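PDB 1WVG: CDP-glucose 4,6-dehydratase from Salmonella enterica subsp. enterica serovar Typhi, which catalyses the NAD-dependent conversion of CDP-D-glucose to CDP-4-dehydro-6-deoxy-D-glucose and water, a step toward the dideoxy sugars of the lipopolysaccharide O-antigen. Local coordinates for residues 231-235 with 236-240; 273-276 with 277-281; 307-310 with 311-315. One frame throughout, in Å; residues are numbered along the deposited sequence.

Contact 1 of 3, residues 231-235 with 236-240; sequences PWQHV and LEPLS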
loop_
_atom_site.group_PDB
_atom_site.type_symbol
_atom_site.label_atom_id
_atom_site.label_comp_id
_atom_site.label_asym_id
_atom_site.label_seq_id
_atom_site.Cartn_x
_atom_site.Cartn_y
_atom_site.Cartn_z
ATOM N N PRO A 231 21.939 -2.095 8.729
ATOM C CA PRO A 231 22.581 -1.313 7.696
ATOM C C PRO A 231 23.896 -0.769 8.207
ATOM O O PRO A 231 24.057 0.438 8.367
ATOM C CB PRO A 231 21.631 -0.132 7.360
ATOM C CG PRO A 231 20.412 -0.261 8.270
ATOM C CD PRO A 231 20.684 -1.449 9.205
ATOM N N TRP A 232 24.858 -1.656 8.457
ATOM C CA TRP A 232 26.161 -1.247 8.996
ATOM C C TRP A 232 26.935 -0.161 8.266
ATOM O O TRP A 232 27.204 -0.272 7.064
ATOM C CB TRP A 232 27.089 -2.449 9.185
ATOM C CG TRP A 232 26.362 -3.697 9.602
ATOM C CD1 TRP A 232 26.012 -4.751 8.800
ATOM C CD2 TRP A 232 25.923 -4.044 10.920
ATOM N NE1 TRP A 232 25.390 -5.735 9.528
ATOM C CE2 TRP A 232 25.323 -5.340 10.837
ATOM C CE3 TRP A 232 25.986 -3.386 12.155
ATOM C CZ2 TRP A 232 24.774 -5.986 11.956
ATOM C CZ3 TRP A 232 25.417 -4.043 13.246
ATOM C CH2 TRP A 232 24.836 -5.326 13.162
ATOM N N GLN A 233 27.393 0.852 9.007
ATOM C CA GLN A 233 28.167 1.863 8.340
ATOM C C GLN A 233 29.045 2.699 9.249
ATOM O O GLN A 233 28.676 3.087 10.344
ATOM C CB GLN A 233 27.220 2.813 7.573
ATOM C CG GLN A 233 26.396 3.661 8.550
ATOM C CD GLN A 233 25.338 4.562 7.915
ATOM O OE1 GLN A 233 24.394 4.987 8.597
ATOM N NE2 GLN A 233 25.505 4.902 6.636
ATOM N N HIS A 234 30.203 3.041 8.741
ATOM C CA HIS A 234 31.095 3.910 9.472
ATOM C C HIS A 234 30.324 5.143 9.915
ATOM O O HIS A 234 29.600 5.778 9.142
ATOM C CB HIS A 234 32.298 4.383 8.603
ATOM C CG HIS A 234 33.400 4.942 9.467
ATOM N ND1 HIS A 234 33.307 6.197 10.030
ATOM C CD2 HIS A 234 34.553 4.374 9.911
ATOM C CE1 HIS A 234 34.392 6.387 10.765
ATOM N NE2 HIS A 234 35.168 5.306 10.715
ATOM N N VAL A 235 30.530 5.498 11.163
ATOM C CA VAL A 235 29.875 6.635 11.765
ATOM C C VAL A 235 29.980 7.891 10.911
ATOM O O VAL A 235 29.088 8.725 10.918
ATOM C CB VAL A 235 30.396 6.837 13.218
ATOM C CG1 VAL A 235 31.898 7.110 13.259
ATOM C CG2 VAL A 235 29.618 7.913 13.980
ATOM N N LEU A 236 31.087 8.062 10.190
ATOM C CA LEU A 236 31.276 9.280 9.371
ATOM C C LEU A 236 30.353 9.366 8.157
ATOM O O LEU A 236 30.096 10.444 7.614
ATOM C CB LEU A 236 32.733 9.517 8.929
ATOM C CG LEU A 236 33.696 9.738 10.101
ATOM C CD1 LEU A 236 35.125 9.859 9.587
ATOM C CD2 LEU A 236 33.301 11.043 10.779
ATOM N N GLU A 237 29.845 8.213 7.728
ATOM C CA GLU A 237 28.955 8.178 6.574
ATOM C C GLU A 237 27.657 8.979 6.683
ATOM O O GLU A 237 27.403 9.863 5.859
ATOM C CB GLU A 237 28.716 6.731 6.143
ATOM C CG GLU A 237 30.070 6.016 5.973
ATOM C CD GLU A 237 30.475 5.893 4.532
ATOM O OE1 GLU A 237 30.419 6.820 3.741
ATOM O OE2 GLU A 237 30.850 4.680 4.214
ATOM N N PRO A 238 26.823 8.678 7.680
ATOM C CA PRO A 238 25.577 9.399 7.818
ATOM C C PRO A 238 25.889 10.825 8.197
ATOM O O PRO A 238 25.224 11.735 7.732
ATOM C CB PRO A 238 24.806 8.721 8.943
ATOM C CG PRO A 238 25.795 7.851 9.711
ATOM C CD PRO A 238 27.020 7.739 8.828
ATOM N N LEU A 239 26.934 11.025 9.038
ATOM C CA LEU A 239 27.327 12.377 9.408
ATOM C C LEU A 239 27.485 13.259 8.177
ATOM O O LEU A 239 27.032 14.395 8.135
ATOM C CB LEU A 239 28.632 12.397 10.219
ATOM C CG LEU A 239 28.352 11.938 11.654
ATOM C CD1 LEU A 239 29.516 12.246 12.600
ATOM C CD2 LEU A 239 27.067 12.592 12.118
ATOM N N SER A 240 28.176 12.730 7.182
ATOM C CA SER A 240 28.404 13.439 5.893
ATOM C C SER A 240 27.066 13.780 5.278
ATOM O O SER A 240 26.859 14.887 4.767
ATOM C CB SER A 240 29.296 12.671 4.894
ATOM O OG SER A 240 28.681 11.513 4.373
HETATM O O HOH W 1 31.144 2.319 6.085
#
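His234 ND1 accepts a nearly straight hydrogen bond from Leu236 N, 2.9 Å long with an angle of 171° at the hydrogen. The donor lies in the imidazole plane, at the ring edge. This side-chain bond caps the start of the helix that follows strand 232-234. CG of His234 stands anti to the backbone N (chi1 -164°), which sets ND1 in line with the N-H of Leu236. The backbone adds a second bond, from Glu237 N to His234 O at 2.8 Å. Water 1 joins the two segments as well: it accepts from His234 N and donates to Glu237 OE2. That carboxylate is held further by Arg319 N, Trp320 N and Tyr353 OH, and His234 NE2 bonds to Glu349 OE1.

Apolar contacts surround these bonds. Leu236 runs alongside the imidazole, its CG 3.5 Å from His234 CE1. The side chains of Gln233 and Pro238 approach from opposite directions, and the amide rests against the proline ring, OE1 3.4 Å from Pro238 CG; the same OE1 accepts from Gly194 N. Pro238 CD also rests 3.1 Å from Val235 O.

The whole turn is buried in the Rossmann-type domain. Strand 232-234 pairs in parallel with strand 187-197, and the first turn of the helix, 236-240, runs at 78° to strand 232-234. Helix 20-31 covers Val235, Leu236 and Leu239, while Trp232 reaches helix 272-283 and touches the bound CDP-xylose.

Contact 2 of 3, residues 273-276 with 277-281; sequences EFIV and DKMVT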
loop_
_atom_site.group_PDB
_atom_site.type_symbol
_atom_site.label_atom_id
_atom_site.label_comp_id
_atom_site.label_asym_id
_atom_site.label_seq_id
_atom_site.Cartn_x
_atom_site.Cartn_y
_atom_site.Cartn_z
ATOM N N GLU A 273 26.842 -12.281 12.355
ATOM C CA GLU A 273 27.887 -13.285 12.258
ATOM C C GLU A 273 29.031 -12.862 11.355
ATOM O O GLU A 273 30.218 -13.001 11.652
ATOM C CB GLU A 273 27.269 -14.626 11.827
ATOM C CG GLU A 273 28.325 -15.655 11.384
ATOM C CD GLU A 273 27.778 -17.048 11.422
ATOM O OE1 GLU A 273 26.600 -17.306 11.230
ATOM O OE2 GLU A 273 28.709 -17.933 11.681
ATOM N N PHE A 274 28.670 -12.343 10.204
ATOM C CA PHE A 274 29.698 -11.929 9.296
ATOM C C PHE A 274 30.635 -10.949 9.957
ATOM O O PHE A 274 31.859 -10.956 9.824
ATOM C CB PHE A 274 29.024 -11.180 8.134
ATOM C CG PHE A 274 30.058 -10.489 7.287
ATOM C CD1 PHE A 274 30.595 -11.142 6.175
ATOM C CD2 PHE A 274 30.504 -9.196 7.565
ATOM C CE1 PHE A 274 31.574 -10.550 5.373
ATOM C CE2 PHE A 274 31.497 -8.588 6.794
ATOM C CZ PHE A 274 32.024 -9.268 5.694
ATOM N N ILE A 275 30.039 -10.005 10.624
ATOM C CA ILE A 275 30.849 -8.981 11.252
ATOM C C ILE A 275 31.765 -9.550 12.312
ATOM O O ILE A 275 32.972 -9.291 12.314
ATOM C CB ILE A 275 30.010 -7.840 11.810
ATOM C CG1 ILE A 275 29.672 -6.899 10.648
ATOM C CG2 ILE A 275 30.811 -7.072 12.861
ATOM C CD1 ILE A 275 28.199 -6.535 10.634
ATOM N N VAL A 276 31.171 -10.316 13.226
ATOM C CA VAL A 276 31.979 -10.873 14.277
ATOM C C VAL A 276 33.089 -11.743 13.695
ATOM O O VAL A 276 34.226 -11.669 14.136
ATOM C CB VAL A 276 31.140 -11.585 15.308
ATOM C CG1 VAL A 276 30.580 -12.846 14.670
ATOM C CG2 VAL A 276 32.060 -11.965 16.464
ATOM N N ASP A 277 32.780 -12.550 12.673
ATOM C CA ASP A 277 33.809 -13.391 12.083
ATOM C C ASP A 277 34.962 -12.558 11.535
ATOM O O ASP A 277 36.178 -12.825 11.665
ATOM C CB ASP A 277 33.194 -14.322 11.018
ATOM C CG ASP A 277 32.620 -15.595 11.579
ATOM O OD1 ASP A 277 32.747 -15.941 12.737
ATOM O OD2 ASP A 277 31.925 -16.274 10.715
ATOM N N LYS A 278 34.575 -11.486 10.894
ATOM C CA LYS A 278 35.584 -10.624 10.304
ATOM C C LYS A 278 36.478 -9.937 11.360
ATOM O O LYS A 278 37.729 -9.820 11.258
ATOM C CB LYS A 278 34.888 -9.638 9.367
ATOM C CG LYS A 278 35.890 -8.927 8.461
ATOM C CD LYS A 278 36.840 -9.868 7.723
ATOM C CE LYS A 278 36.794 -9.726 6.205
ATOM N NZ LYS A 278 36.747 -11.013 5.494
ATOM N N MET A 279 35.760 -9.449 12.370
ATOM C CA MET A 279 36.347 -8.772 13.498
ATOM C C MET A 279 37.378 -9.710 14.169
ATOM O O MET A 279 38.528 -9.324 14.430
ATOM C CB MET A 279 35.217 -8.297 14.446
ATOM C CG MET A 279 34.485 -7.041 13.932
ATOM S SD MET A 279 35.613 -5.596 13.826
ATOM C CE MET A 279 35.418 -4.977 15.525
ATOM N N VAL A 280 36.973 -10.978 14.410
ATOM C CA VAL A 280 37.847 -12.002 15.000
ATOM C C VAL A 280 39.162 -12.025 14.225
ATOM O O VAL A 280 40.292 -11.940 14.728
ATOM C CB VAL A 280 37.169 -13.385 14.950
ATOM C CG1 VAL A 280 38.199 -14.517 14.909
ATOM C CG2 VAL A 280 36.120 -13.573 16.071
ATOM N N THR A 281 38.970 -12.096 12.928
ATOM C CA THR A 281 40.067 -12.117 12.015
ATOM C C THR A 281 40.930 -10.858 12.080
ATOM O O THR A 281 42.159 -10.931 12.091
ATOM C CB THR A 281 39.440 -12.289 10.631
ATOM O OG1 THR A 281 39.036 -13.636 10.486
ATOM C CG2 THR A 281 40.421 -11.855 9.552
#
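Asp277, Val276 and the residues one turn from them meet along a single alpha helix, 272-283, with regular i to i+4 backbone bonding. Asp277 N donates to Glu273 O at 2.8 Å, almost in line with the carbonyl. Its side chain lies beside that of Glu273, both pointing the same way. The two carboxylate planes are turned 63° apart, and OD2 of Asp277 comes within 3.7 Å of Glu273 OE2. Two like charges this close would probably repel. The other oxygen, Asp277 OD1, takes a hydrogen bond from Trp289 NE1 on strand 289-291, which ties the helix to that strand.

Val276 is buried. Its CG1 sits between the backbone N and the carbonyl carbon (chi1 70°), which leaves this methyl close beside Asp277 N. Val276 O accepts from Val280 N, and the two valines touch loosely through their CG2 methyls. Trp289 packs on both of them.

Phe274 and Lys278 form another i to i+4 pair. Lys278 N bonds to Phe274 O at 3.0 Å, and Lys278 CB lies 4.4 Å from Phe274 CE2, oblique to the ring. Both side chains face helix 322-337. Ile275 and Met279 turn toward helix 207-216 and run side by side. There, Ile275 CG2 touches Met279 CG at 3.8 Å.

Contact 3 of 3, residues 307-310 with 311-315; sequences CSKA and NMQLG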
loop_
_atom_site.group_PDB
_atom_site.type_symbol
_atom_site.label_atom_id
_atom_site.label_comp_id
_atom_site.label_asym_id
_atom_site.label_seq_id
_atom_site.Cartn_x
_atom_site.Cartn_y
_atom_site.Cartn_z
ATOM N N CYS A 307 18.464 3.795 -0.158
ATOM C CA CYS A 307 18.997 5.169 -0.210
ATOM C C CYS A 307 19.020 5.830 -1.582
ATOM O O CYS A 307 19.774 6.765 -1.789
ATOM C CB CYS A 307 20.391 5.259 0.429
ATOM S SG CYS A 307 20.341 4.611 2.119
ATOM N N SER A 308 18.192 5.380 -2.514
ATOM C CA SER A 308 18.143 5.999 -3.839
ATOM C C SER A 308 17.789 7.487 -3.780
ATOM O O SER A 308 18.292 8.255 -4.565
ATOM C CB SER A 308 17.129 5.303 -4.749
ATOM O OG SER A 308 17.557 3.989 -4.920
ATOM N N LYS A 309 16.924 7.922 -2.856
ATOM C CA LYS A 309 16.556 9.332 -2.786
ATOM C C LYS A 309 17.731 10.266 -2.500
ATOM O O LYS A 309 17.932 11.311 -3.141
ATOM C CB LYS A 309 15.368 9.544 -1.850
ATOM C CG LYS A 309 14.806 10.955 -1.732
ATOM C CD LYS A 309 13.841 11.030 -0.534
ATOM C CE LYS A 309 13.210 12.390 -0.307
ATOM N NZ LYS A 309 12.082 12.372 0.652
ATOM N N ALA A 310 18.535 9.910 -1.514
ATOM C CA ALA A 310 19.712 10.739 -1.231
ATOM C C ALA A 310 20.696 10.587 -2.388
ATOM O O ALA A 310 21.357 11.558 -2.797
ATOM C CB ALA A 310 20.429 10.290 0.034
ATOM N N ASN A 311 20.835 9.361 -2.938
ATOM C CA ASN A 311 21.780 9.209 -4.012
ATOM C C ASN A 311 21.444 10.130 -5.165
ATOM O O ASN A 311 22.294 10.895 -5.640
ATOM C CB ASN A 311 21.851 7.784 -4.540
ATOM C CG ASN A 311 22.253 6.778 -3.490
ATOM O OD1 ASN A 311 21.867 5.596 -3.589
ATOM N ND2 ASN A 311 23.040 7.213 -2.497
ATOM N N MET A 312 20.199 10.032 -5.621
ATOM C CA MET A 312 19.733 10.852 -6.739
ATOM C C MET A 312 19.518 12.296 -6.390
ATOM O O MET A 312 19.965 13.186 -7.078
ATOM C CB MET A 312 18.323 10.544 -7.256
ATOM C CG MET A 312 17.862 9.124 -7.183
ATOM S SD MET A 312 19.088 7.939 -7.740
ATOM C CE MET A 312 17.943 6.618 -8.242
ATOM N N GLN A 313 18.725 12.509 -5.370
ATOM C CA GLN A 313 18.354 13.855 -4.985
ATOM C C GLN A 313 19.384 14.783 -4.310
ATOM O O GLN A 313 19.363 16.002 -4.565
ATOM C CB GLN A 313 16.892 13.972 -4.453
ATOM C CG GLN A 313 15.880 13.171 -5.291
ATOM C CD GLN A 313 14.446 13.165 -4.753
ATOM O OE1 GLN A 313 13.570 12.445 -5.268
ATOM N NE2 GLN A 313 14.186 13.951 -3.710
ATOM N N LEU A 314 20.246 14.232 -3.448
ATOM C CA LEU A 314 21.252 15.039 -2.768
ATOM C C LEU A 314 22.579 14.800 -3.435
ATOM O O LEU A 314 23.548 15.546 -3.205
ATOM C CB LEU A 314 21.422 14.609 -1.283
ATOM C CG LEU A 314 20.312 15.103 -0.362
ATOM C CD1 LEU A 314 20.404 14.392 0.974
ATOM C CD2 LEU A 314 20.437 16.617 -0.164
ATOM N N GLY A 315 22.583 13.721 -4.233
ATOM C CA GLY A 315 23.732 13.202 -4.952
ATOM C C GLY A 315 24.738 12.693 -3.917
ATOM O O GLY A 315 25.937 12.818 -4.079
HETATM O O HOH W 2 20.409 4.382 -5.638
#
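Cys307 is the N-cap residue of the short helix 308-314, and its carbonyl O accepts from Asn311 N at 3.0 Å. This bond lies in the carbonyl plane. Further along, Gln313 N bonds to Lys309 O and Leu314 N to Ala310 O. The last comes from above the carbonyl plane, where the helix widens into a pi-type turn. Gly315 has positive phi and is the first residue here outside helical backbone angles.

Water 2 supplies a polar side-chain link. It accepts from Ser308 OG and donates to Asn311 OD1 at 2.8 Å. Ser308 OG also bonds to Lys304 of the second subunit, and Asn311 ND2 bonds to Trp316 O. The water thus joins two side chains, one bonded to the second subunit and the other to Trp316 after the helix. Lys309 stretches out fully, with CG anti to the backbone N (chi1 -176°), to a salt bridge with Glu258.

Apolar contacts flank this network. Met312 and Ser308 both pack on Val142 of the second subunit. Ala310 CB and Leu314 CD1 meet at 4.2 Å and face Phe262 of strand 259-262. The amide of Gln313 lies across the aliphatic chain of Lys309, with NE2 3.6 Å from Lys309 CG.

In the fold
Contact 1 is the core of the set, its centre about 8 Å from the centre of the chain. Contacts 2 and 3 lie farther out, are partly buried, and are about 30 Å apart between centres. Contact 1 joins a sheet strand to a helix; contact 2 lies within one helix, and contact 3 spans a short helix with its N-cap and the residue after it. Contacts 1 and 2 touch directly: the ring of Trp232, a residue of the CDP-xylose pocket, packs against Ile275. Contact 3 touches neither, although Trp316 bonds both to its Asn311 and to Ser240 of contact 1. The chemistry follows the place. Buried polar groups have many partners in contact 1, an acidic pair marks contact 2, and contact 3 reaches another subunit.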